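Local coordinates for cytochrome oxidase subunit II (Rhodothermus marinus, PDB 1W2L), which forms the cytochrome c domain of a caa3-type oxygen reductase, carrying a covalently bound heme c that probably feeds electrons toward the copper A centre of the same subunit, at residues K35-S40 with E93-Q98; A10-E15 with A89-F94. All blocks are in the same frame, centred on the assembly; numbering follows the deposited sequence.

Contact 1: residues K35-S40 with E93-Q98; sequences KGLYGS and EFIKQQ. With HEC (heme c), chain B; ACT (acetate ion), chain D.
At the propionate edge of the heme c pocket, residues 35-40 turn past the C-terminal end of helix 85-96, and Gly-36 N donates a nearly straight hydrogen bond (2.7 Å, 165° at the hydrogen) to Gln-98 O from above its carbonyl plane. Tyr-38 lies alongside Lys-96: CG of the lysine sits over the ring centre, 3.6 Å from the centroid, in a CH-pi contact. Both groups point the same way, and water 2 joins their ends, donating to Tyr-38 OH and accepting from Lys-96 NZ, which also forms a salt bridge with Glu-93 OE1 (3.2 Å). Tyr-38 OH donates in turn to an acetate. Water 1 ties the backbones together, accepting from Tyr-38 N (2.9 Å) and lying within donating distance of Ile-95 O and Gln-98 O. With CG anti to the backbone N (chi1 168°), Leu-37 sets CD2 4.0 Å from Ile-95 CG2 and CD1 3.5 Å from the propionate carbon CGA of the heme. Ser-40 N closes a type II turn on Leu-37 O, which also accepts from Ser-40 OG; the chain then enters strand 41-43. Leu-57 of helix 54-62 touches Leu-37, Tyr-38 and Ile-95, packing that helix against both segments.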
ATOM      1  N   LYS A  35      -0.573   4.817   7.746  1.00 15.77           N
ATOM      2  CA  LYS A  35      -1.264   5.047   8.993  1.00 15.00           C
ATOM      3  C   LYS A  35      -2.740   5.301   8.756  1.00 16.86           C
ATOM      4  O   LYS A  35      -3.180   6.258   8.142  1.00 18.63           O
ATOM      5  CB  LYS A  35      -0.602   6.169   9.802  1.00 16.46           C
ATOM      6  CG  LYS A  35      -1.231   6.296  11.201  1.00 23.08           C
ATOM      7  CD  LYS A  35      -0.630   7.434  11.995  1.00 26.40           C
ATOM      8  CE  LYS A  35      -1.401   7.709  13.288  1.00 29.64           C
ATOM      9  NZ  LYS A  35      -1.005   9.001  13.882  1.00 43.75           N
ATOM     10  N   GLY A  36      -3.544   4.352   9.300  1.00 18.42           N
ATOM     11  CA  GLY A  36      -4.970   4.465   9.165  1.00 19.44           C
ATOM     12  C   GLY A  36      -5.524   4.021   7.812  1.00 16.31           C
ATOM     13  O   GLY A  36      -6.733   4.164   7.529  1.00 20.67           O
ATOM     14  N   LEU A  37      -4.680   3.517   6.910  1.00 14.91           N
ATOM     15  CA  LEU A  37      -5.114   3.186   5.581  1.00 12.90           C
ATOM     16  C   LEU A  37      -6.130   2.049   5.557  1.00 12.37           C
ATOM     17  O   LEU A  37      -7.211   2.133   4.983  1.00 13.89           O
ATOM     18  CB  LEU A  37      -3.906   2.833   4.698  1.00 12.46           C
ATOM     19  CG  LEU A  37      -4.204   2.202   3.360  1.00 13.18           C
ATOM     20  CD1 LEU A  37      -5.154   3.066   2.528  1.00 14.90           C
ATOM     21  CD2 LEU A  37      -2.917   1.924   2.590  1.00 12.83           C
ATOM     22  N   TYR A  38      -5.807   0.908   6.179  1.00 12.85           N
ATOM     23  CA  TYR A  38      -6.687  -0.239   6.162  1.00 12.45           C
ATOM     24  C   TYR A  38      -7.996   0.080   6.856  1.00 13.25           C
ATOM     25  O   TYR A  38      -7.987   0.477   8.020  1.00 15.21           O
ATOM     26  CB  TYR A  38      -6.015  -1.438   6.824  1.00 14.52           C
ATOM     27  CG  TYR A  38      -6.866  -2.675   6.812  1.00 12.85           C
ATOM     28  CD1 TYR A  38      -7.159  -3.360   5.632  1.00 14.15           C
ATOM     29  CD2 TYR A  38      -7.422  -3.224   7.963  1.00 12.75           C
ATOM     30  CE1 TYR A  38      -7.937  -4.493   5.598  1.00 13.08           C
ATOM     31  CE2 TYR A  38      -8.181  -4.362   7.959  1.00 13.15           C
ATOM     32  CZ  TYR A  38      -8.455  -5.007   6.789  1.00 12.13           C
ATOM     33  OH  TYR A  38      -9.216  -6.134   6.813  1.00 14.76           O
ATOM     34  N   GLY A  39      -9.074  -0.135   6.122  1.00 13.46           N
ATOM     35  CA  GLY A  39     -10.418   0.161   6.581  1.00 17.39           C
ATOM     36  C   GLY A  39     -10.880   1.577   6.355  1.00 16.30           C
ATOM     37  O   GLY A  39     -12.022   1.853   6.714  1.00 20.20           O
ATOM     38  N   SER A  40     -10.076   2.419   5.715  1.00 17.13           N
ATOM     39  CA  SER A  40     -10.462   3.778   5.360  1.00 18.99           C
ATOM     40  C   SER A  40     -11.157   3.834   4.018  1.00 18.31           C
ATOM     41  O   SER A  40     -11.030   2.896   3.235  1.00 22.41           O
ATOM     42  CB  SER A  40      -9.237   4.689   5.372  1.00 18.86           C
ATOM     43  OG  SER A  40      -8.355   4.418   4.304  1.00 19.33           O
ATOM     44  N   GLU A  93      -0.202  -7.453   6.100  1.00 14.09           N
ATOM     45  CA  GLU A  93      -0.273  -7.568   7.556  1.00 15.85           C
ATOM     46  C   GLU A  93       0.378  -6.358   8.234  1.00 15.04           C
ATOM     47  O   GLU A  93      -0.139  -5.786   9.199  1.00 18.52           O
ATOM     48  CB  GLU A  93       0.324  -8.883   8.009  1.00 18.12           C
ATOM     49  CG  GLU A  93      -0.637 -10.031   7.773  1.00 26.62           C
ATOM     50  CD  GLU A  93      -2.101  -9.846   8.117  1.00 35.15           C
ATOM     51  OE1 GLU A  93      -2.938  -9.843   7.185  1.00 45.75           O
ATOM     52  OE2 GLU A  93      -2.405  -9.656   9.306  1.00 46.12           O
ATOM     53  N   PHE A  94       1.526  -5.952   7.699  1.00 14.76           N
ATOM     54  CA  PHE A  94       2.202  -4.770   8.239  1.00 14.82           C
ATOM     55  C   PHE A  94       1.341  -3.525   8.060  1.00 13.90           C
ATOM     56  O   PHE A  94       1.155  -2.734   8.992  1.00 16.06           O
ATOM     57  CB  PHE A  94       3.538  -4.588   7.536  1.00 14.50           C
ATOM     58  CG  PHE A  94       4.266  -3.311   7.891  1.00 16.32           C
ATOM     59  CD1 PHE A  94       4.960  -3.232   9.103  1.00 20.35           C
ATOM     60  CD2 PHE A  94       4.260  -2.199   7.098  1.00 16.47           C
ATOM     61  CE1 PHE A  94       5.633  -2.065   9.458  1.00 20.82           C
ATOM     62  CE2 PHE A  94       4.933  -1.040   7.437  1.00 17.64           C
ATOM     63  CZ  PHE A  94       5.629  -0.954   8.627  1.00 19.21           C
ATOM     64  N   ILE A  95       0.758  -3.341   6.876  1.00 13.41           N
ATOM     65  CA  ILE A  95      -0.118  -2.162   6.660  1.00 13.35           C
ATOM     66  C   ILE A  95      -1.301  -2.175   7.606  1.00 14.92           C
ATOM     67  O   ILE A  95      -1.616  -1.104   8.145  1.00 17.13           O
ATOM     68  CB  ILE A  95      -0.599  -2.043   5.197  1.00 12.24           C
ATOM     69  CG1 ILE A  95       0.572  -1.780   4.281  1.00 13.91           C
ATOM     70  CG2 ILE A  95      -1.710  -1.020   5.045  1.00 14.73           C
ATOM     71  CD1 ILE A  95       0.192  -1.907   2.823  1.00 14.82           C
ATOM     72  N   LYS A  96      -1.949  -3.314   7.784  1.00 16.27           N
ATOM     73  CA  LYS A  96      -3.181  -3.342   8.577  1.00 18.22           C
ATOM     74  C   LYS A  96      -2.963  -2.877   9.986  1.00 22.25           C
ATOM     75  O   LYS A  96      -3.905  -2.380  10.609  1.00 25.02           O
ATOM     76  CB  LYS A  96      -3.768  -4.756   8.650  1.00 19.18           C
ATOM     77  CG  LYS A  96      -4.431  -5.229   7.390  1.00 20.68           C
ATOM     78  CD  LYS A  96      -5.100  -6.575   7.424  1.00 28.29           C
ATOM     79  CE  LYS A  96      -5.170  -7.310   8.726  1.00 35.66           C
ATOM     80  NZ  LYS A  96      -5.738  -8.676   8.326  1.00 45.05           N
ATOM     81  N   GLN A  97      -1.754  -3.095  10.496  1.00 22.32           N
ATOM     82  CA  GLN A  97      -1.510  -2.666  11.866  1.00 29.73           C
ATOM     83  C   GLN A  97      -1.025  -1.226  11.999  1.00 24.97           C
ATOM     84  O   GLN A  97      -0.762  -0.738  13.108  1.00 31.41           O
ATOM     85  CB  GLN A  97      -0.499  -3.607  12.483  1.00 36.30           C
ATOM     86  CG  GLN A  97       0.346  -4.528  11.679  1.00 49.45           C
ATOM     87  CD  GLN A  97       1.205  -5.377  12.615  1.00 48.02           C
ATOM     88  OE1 GLN A  97       2.417  -5.197  12.731  1.00 57.61           O
ATOM     89  NE2 GLN A  97       0.539  -6.314  13.272  1.00 51.34           N
ATOM     90  N   GLN A  98      -0.905  -0.472  10.911  1.00 21.91           N
ATOM     91  CA  GLN A  98      -0.571   0.953  11.029  1.00 21.59           C
ATOM     92  C   GLN A  98      -1.844   1.740  11.238  1.00 22.34           C
ATOM     93  O   GLN A  98      -2.599   1.993  10.287  1.00 21.99           O
ATOM     94  CB  GLN A  98       0.184   1.464   9.798  1.00 19.73           C
ATOM     95  CG  GLN A  98       1.315   0.527   9.394  1.00 20.64           C
ATOM     96  CD  GLN A  98       2.294   0.310  10.525  1.00 20.21           C
ATOM     97  OE1 GLN A  98       2.705   1.257  11.229  1.00 24.46           O
ATOM     98  NE2 GLN A  98       2.644  -0.953  10.675  1.00 22.52           N
TER
HETATM   99 FE   HEC B1100       2.666   2.810  -3.179  1.00  7.18          FE
HETATM  100  CHA HEC B1100      -0.508   4.024  -3.516  1.00  8.36           C
HETATM  101  CHB HEC B1100       1.455   0.154  -1.420  1.00  7.75           C
HETATM  102  CHC HEC B1100       5.814   1.571  -2.934  1.00  7.91           C
HETATM  103  CHD HEC B1100       3.897   5.660  -4.612  1.00  7.88           C
HETATM  104  NA  HEC B1100       0.823   2.205  -2.607  1.00  7.68           N
HETATM  105  C1A HEC B1100      -0.375   2.839  -2.874  1.00  7.71           C
HETATM  106  C2A HEC B1100      -1.402   2.139  -2.145  1.00  8.00           C
HETATM  107  C3A HEC B1100      -0.865   1.035  -1.607  1.00  8.17           C
HETATM  108  C4A HEC B1100       0.564   1.056  -1.879  1.00  7.15           C
HETATM  109  CMA HEC B1100      -1.528  -0.013  -0.713  1.00  9.86           C
HETATM  110  CAA HEC B1100      -2.828   2.680  -1.987  1.00  9.74           C
HETATM  111  CBA HEC B1100      -2.754   3.700  -0.852  1.00 10.88           C
HETATM  112  CGA HEC B1100      -4.075   4.453  -0.476  1.00 11.50           C
HETATM  113  O1A HEC B1100      -3.884   5.396   0.253  1.00 13.30           O
HETATM  114  O2A HEC B1100      -5.152   4.065  -1.000  1.00 11.68           O
HETATM  115  NB  HEC B1100       3.478   1.173  -2.324  1.00  7.73           N
HETATM  116  C1B HEC B1100       2.819   0.260  -1.637  1.00  7.88           C
HETATM  117  C2B HEC B1100       3.748  -0.772  -1.120  1.00  7.87           C
HETATM  118  C3B HEC B1100       4.971  -0.397  -1.618  1.00  7.79           C
HETATM  119  C4B HEC B1100       4.826   0.828  -2.333  1.00  7.70           C
HETATM  120  CMB HEC B1100       3.387  -1.900  -0.244  1.00  9.64           C
HETATM  121  CAB HEC B1100       6.299  -1.098  -1.456  1.00  9.71           C
HETATM  122  CBB HEC B1100       6.188  -2.561  -1.951  1.00 10.75           C
HETATM  123  NC  HEC B1100       4.480   3.437  -3.706  1.00  8.06           N
HETATM  124  C1C HEC B1100       5.677   2.757  -3.488  1.00  7.27           C
HETATM  125  C2C HEC B1100       6.772   3.623  -3.994  1.00  7.98           C
HETATM  126  C3C HEC B1100       6.229   4.743  -4.459  1.00  8.40           C
HETATM  127  C4C HEC B1100       4.805   4.649  -4.309  1.00  7.91           C
HETATM  128  CMC HEC B1100       8.240   3.205  -3.904  1.00  8.80           C
HETATM  129  CAC HEC B1100       6.932   6.028  -4.915  1.00 10.13           C
HETATM  130  CBC HEC B1100       7.885   5.932  -6.084  1.00 11.60           C
HETATM  131  ND  HEC B1100       1.840   4.481  -3.952  1.00  8.78           N
HETATM  132  C1D HEC B1100       2.521   5.548  -4.456  1.00  8.11           C
HETATM  133  C2D HEC B1100       1.604   6.605  -4.819  1.00  7.97           C
HETATM  134  C3D HEC B1100       0.400   6.114  -4.528  1.00  7.79           C
HETATM  135  C4D HEC B1100       0.510   4.807  -3.996  1.00  7.82           C
HETATM  136  CMD HEC B1100       2.003   7.911  -5.363  1.00  9.75           C
HETATM  137  CAD HEC B1100      -0.977   6.861  -4.723  1.00 10.08           C
HETATM  138  CBD HEC B1100      -1.476   6.764  -6.162  1.00 10.62           C
HETATM  139  CGD HEC B1100      -2.071   5.424  -6.434  1.00 10.76           C
HETATM  140  O1D HEC B1100      -1.503   4.615  -7.224  1.00 12.80           O
HETATM  141  O2D HEC B1100      -3.132   5.103  -5.818  1.00 11.71           O
HETATM  142  C   ACT D1102     -11.264  -7.232   4.186  1.00 14.75           C
HETATM  143  O   ACT D1102     -10.142  -6.695   4.390  1.00 15.01           O
HETATM  144  OXT ACT D1102     -11.815  -7.639   3.177  1.00 16.45           O
HETATM  145  CH3 ACT D1102     -12.095  -7.433   5.491  1.00 18.88           C
HETATM  146  O   HOH W   1      -3.580   0.654   7.951  1.00 18.53           O
HETATM  147  O   HOH W   2      -8.701  -7.838   8.885  1.00 27.49           O

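Contact 2: residues A10-E15 with A89-F94; sequences ARLYRE and AALIEF
Phe-94 packs against Ala-10 and Tyr-13 where the N-terminal helix 5-15 crosses the C-terminal helix 85-96, the near-perpendicular helix pair characteristic of the cytochrome c fold. The two short axes approach to 8.7 Å, with 102° between their directions, and no hydrogen bond links the segments. Across the interface CE2 of Phe-94 lies over one face of the Tyr-13 ring, toward its rim and 3.5 Å from Tyr-13 CG; the ring planes are inclined at 34°, with centroids 5.0 Å apart. Across the ring from CE2, Phe-94 CD1 meets Ala-10 obliquely, 3.6 Å from its CA, and also lies against its methyl group. Phe-94 reaches this place because its CG stands anti to the backbone N (chi1 173°), which carries the ring out toward helix 5-15. An alanine here would keep none of these ring contacts and is likely to open a gap between the helices, leaving the Tyr-13 ring without the group over that face. About one turn earlier in helix 85-96, Ala-90 and Leu-91 meet Leu-12, whose CD1 approaches the Ala-90 methyl. CD2 of Leu-91 lies 3.7 Å from Leu-12 CB and 3.8 Å from the backbone N of Tyr-13.

In the next shell, Leu-5 and Leu-8, earlier in helix 5-15, pack on Ala-90 and extend the apolar interface. Leu-91 itself touches the heme, so the helix crossing joins directly onto the cofactor pocket. The Tyr-13 side chain also touches Cys-18, a covalent heme attachment, and its OH is hydrogen-bonded to the carbonyl oxygen of His-22, an axial ligand of the heme iron.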
ATOM      1  N   ALA A  10       7.351  -5.756   7.862  1.00 16.63           N
ATOM      2  CA  ALA A  10       8.154  -4.585   8.269  1.00 17.07           C
ATOM      3  C   ALA A  10       9.495  -4.559   7.549  1.00 15.31           C
ATOM      4  O   ALA A  10      10.021  -3.514   7.116  1.00 16.67           O
ATOM      5  CB  ALA A  10       8.345  -4.636   9.776  1.00 21.25           C
ATOM      6  N   ARG A  11      10.092  -5.761   7.390  1.00 16.42           N
ATOM      7  CA  ARG A  11      11.346  -5.839   6.655  1.00 15.91           C
ATOM      8  C   ARG A  11      11.163  -5.470   5.182  1.00 15.34           C
ATOM      9  O   ARG A  11      11.988  -4.777   4.616  1.00 15.50           O
ATOM     10  CB  ARG A  11      11.957  -7.234   6.752  1.00 18.60           C
ATOM     11  CG  ARG A  11      12.483  -7.618   8.096  1.00 24.36           C
ATOM     12  CD  ARG A  11      13.140  -9.023   7.901  1.00 38.53           C
ATOM     13  NE  ARG A  11      13.933  -9.247   9.078  1.00 44.79           N
ATOM     14  CZ  ARG A  11      15.207  -9.425   9.252  1.00 50.10           C
ATOM     15  NH1 ARG A  11      16.036  -9.421   8.213  1.00 54.82           N
ATOM     16  NH2 ARG A  11      15.620  -9.608  10.509  1.00 57.56           N
ATOM     17  N   LEU A  12      10.099  -5.945   4.553  1.00 13.76           N
ATOM     18  CA  LEU A  12       9.825  -5.664   3.144  1.00 13.31           C
ATOM     19  C   LEU A  12       9.478  -4.189   2.950  1.00 11.19           C
ATOM     20  O   LEU A  12       9.827  -3.652   1.901  1.00 12.14           O
ATOM     21  CB  LEU A  12       8.698  -6.535   2.646  1.00 13.56           C
ATOM     22  CG  LEU A  12       8.994  -8.047   2.555  1.00 16.41           C
ATOM     23  CD1 LEU A  12       7.701  -8.800   2.347  1.00 16.34           C
ATOM     24  CD2 LEU A  12       9.997  -8.332   1.452  1.00 20.60           C
ATOM     25  N   TYR A  13       8.816  -3.575   3.913  1.00 11.54           N
ATOM     26  CA  TYR A  13       8.497  -2.149   3.818  1.00 10.61           C
ATOM     27  C   TYR A  13       9.766  -1.340   3.568  1.00 10.55           C
ATOM     28  O   TYR A  13       9.769  -0.334   2.856  1.00 10.75           O
ATOM     29  CB  TYR A  13       7.779  -1.741   5.103  1.00 11.86           C
ATOM     30  CG  TYR A  13       7.662  -0.252   5.311  1.00 10.86           C
ATOM     31  CD1 TYR A  13       6.738   0.476   4.599  1.00 11.14           C
ATOM     32  CD2 TYR A  13       8.476   0.398   6.232  1.00 11.97           C
ATOM     33  CE1 TYR A  13       6.617   1.841   4.780  1.00 10.58           C
ATOM     34  CE2 TYR A  13       8.363   1.758   6.456  1.00 12.45           C
ATOM     35  CZ  TYR A  13       7.425   2.489   5.716  1.00 11.88           C
ATOM     36  OH  TYR A  13       7.314   3.838   5.925  1.00 12.60           O
ATOM     37  N   ARG A  14      10.857  -1.796   4.220  1.00 11.36           N
ATOM     38  CA  ARG A  14      12.151  -1.173   4.032  1.00 11.97           C
ATOM     39  C   ARG A  14      12.800  -1.671   2.748  1.00 11.84           C
ATOM     40  O   ARG A  14      13.127  -0.917   1.806  1.00 12.42           O
ATOM     41  CB  ARG A  14      13.016  -1.392   5.292  1.00 14.91           C
ATOM     42  CG  ARG A  14      12.494  -0.566   6.470  1.00 20.21           C
ATOM     43  CD  ARG A  14      13.361  -0.446   7.718  1.00 26.75           C
ATOM     44  NE  ARG A  14      13.312  -1.676   8.459  1.00 37.50           N
ATOM     45  CZ  ARG A  14      12.832  -2.406   9.404  1.00 37.49           C
ATOM     46  NH1 ARG A  14      11.858  -1.931  10.174  1.00 52.13           N
ATOM     47  NH2 ARG A  14      13.279  -3.645   9.635  1.00 55.31           N
ATOM     48  N   GLU A  15      13.012  -2.984   2.627  1.00 12.94           N
ATOM     49  CA  GLU A  15      13.813  -3.553   1.544  1.00 14.03           C
ATOM     50  C   GLU A  15      13.245  -3.298   0.164  1.00 13.41           C
ATOM     51  O   GLU A  15      14.039  -3.163  -0.807  1.00 14.56           O
ATOM     52  CB  GLU A  15      13.979  -5.063   1.786  1.00 19.30           C
ATOM     53  CG  GLU A  15      14.731  -5.420   3.027  1.00 29.19           C
ATOM     54  CD  GLU A  15      14.844  -6.922   3.192  1.00 41.69           C
ATOM     55  OE1 GLU A  15      13.842  -7.592   2.782  1.00 50.44           O
ATOM     56  OE2 GLU A  15      15.882  -7.361   3.734  1.00 47.47           O
ATOM     57  N   ALA A  89       1.188 -10.923   1.308  1.00 14.19           N
ATOM     58  CA  ALA A  89       0.476 -11.131   2.549  1.00 14.87           C
ATOM     59  C   ALA A  89       1.181 -10.416   3.710  1.00 12.99           C
ATOM     60  O   ALA A  89       0.523  -9.828   4.595  1.00 14.80           O
ATOM     61  CB  ALA A  89       0.334 -12.608   2.861  1.00 15.10           C
ATOM     62  N   ALA A  90       2.501 -10.476   3.730  1.00 13.87           N
ATOM     63  CA  ALA A  90       3.301  -9.848   4.775  1.00 13.63           C
ATOM     64  C   ALA A  90       3.188  -8.342   4.746  1.00 12.51           C
ATOM     65  O   ALA A  90       2.967  -7.710   5.769  1.00 13.05           O
ATOM     66  CB  ALA A  90       4.775 -10.254   4.623  1.00 15.19           C
ATOM     67  N   LEU A  91       3.298  -7.758   3.570  1.00 11.92           N
ATOM     68  CA  LEU A  91       3.141  -6.314   3.447  1.00 11.54           C
ATOM     69  C   LEU A  91       1.773  -5.890   3.932  1.00 11.58           C
ATOM     70  O   LEU A  91       1.611  -4.876   4.583  1.00 12.62           O
ATOM     71  CB  LEU A  91       3.367  -5.848   2.003  1.00 10.20           C
ATOM     72  CG  LEU A  91       4.839  -5.796   1.581  1.00 11.47           C
ATOM     73  CD1 LEU A  91       4.956  -5.821   0.080  1.00 14.16           C
ATOM     74  CD2 LEU A  91       5.577  -4.601   2.137  1.00 13.86           C
ATOM     75  N   ILE A  92       0.737  -6.639   3.559  1.00 11.67           N
ATOM     76  CA  ILE A  92      -0.621  -6.281   3.997  1.00 13.20           C
ATOM     77  C   ILE A  92      -0.774  -6.402   5.504  1.00 13.67           C
ATOM     78  O   ILE A  92      -1.416  -5.538   6.108  1.00 14.31           O
ATOM     79  CB  ILE A  92      -1.639  -7.057   3.153  1.00 15.07           C
ATOM     80  CG1 ILE A  92      -1.570  -6.500   1.730  1.00 17.17           C
ATOM     81  CG2 ILE A  92      -3.034  -6.931   3.752  1.00 22.36           C
ATOM     82  CD1 ILE A  92      -2.449  -7.191   0.716  1.00 20.87           C
ATOM     83  N   GLU A  93      -0.202  -7.453   6.100  1.00 14.09           N
ATOM     84  CA  GLU A  93      -0.273  -7.568   7.556  1.00 15.85           C
ATOM     85  C   GLU A  93       0.378  -6.358   8.234  1.00 15.04           C
ATOM     86  O   GLU A  93      -0.139  -5.786   9.199  1.00 18.52           O
ATOM     87  CB  GLU A  93       0.324  -8.883   8.009  1.00 18.12           C
ATOM     88  CG  GLU A  93      -0.637 -10.031   7.773  1.00 26.62           C
ATOM     89  CD  GLU A  93      -2.101  -9.846   8.117  1.00 35.15           C
ATOM     90  OE1 GLU A  93      -2.938  -9.843   7.185  1.00 45.75           O
ATOM     91  OE2 GLU A  93      -2.405  -9.656   9.306  1.00 46.12           O
ATOM     92  N   PHE A  94       1.526  -5.952   7.699  1.00 14.76           N
ATOM     93  CA  PHE A  94       2.202  -4.770   8.239  1.00 14.82           C
ATOM     94  C   PHE A  94       1.341  -3.525   8.060  1.00 13.90           C
ATOM     95  O   PHE A  94       1.155  -2.734   8.992  1.00 16.06           O
ATOM     96  CB  PHE A  94       3.538  -4.588   7.536  1.00 14.50           C
ATOM     97  CG  PHE A  94       4.266  -3.311   7.891  1.00 16.32           C
ATOM     98  CD1 PHE A  94       4.960  -3.232   9.103  1.00 20.35           C
ATOM     99  CD2 PHE A  94       4.260  -2.199   7.098  1.00 16.47           C
ATOM    100  CE1 PHE A  94       5.633  -2.065   9.458  1.00 20.82           C
ATOM    101  CE2 PHE A  94       4.933  -1.040   7.437  1.00 17.64           C
ATOM    102  CZ  PHE A  94       5.629  -0.954   8.627  1.00 19.21           C
TER

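How the contacts relate
Helix 85-96 is common to both contacts, whose centres lie about 11 Å apart. Contact 2 uses its 89-94 portion against helix 5-15, while contact 1 takes the following, overlapping piece, 93-98, against the loop 35-40; Glu-93 and Phe-94 belong to both. Along the chain the partners come in the order 10-15, 35-40 and then the shared C-terminal region, which therefore closes back on two earlier parts of the same cytochrome c domain. Contact 2 is buried and lies toward the covalent heme attachment, whereas contact 1 is only partly buried and reaches a heme propionate. Together they make the C-terminal helix bridge two regions around the cofactor.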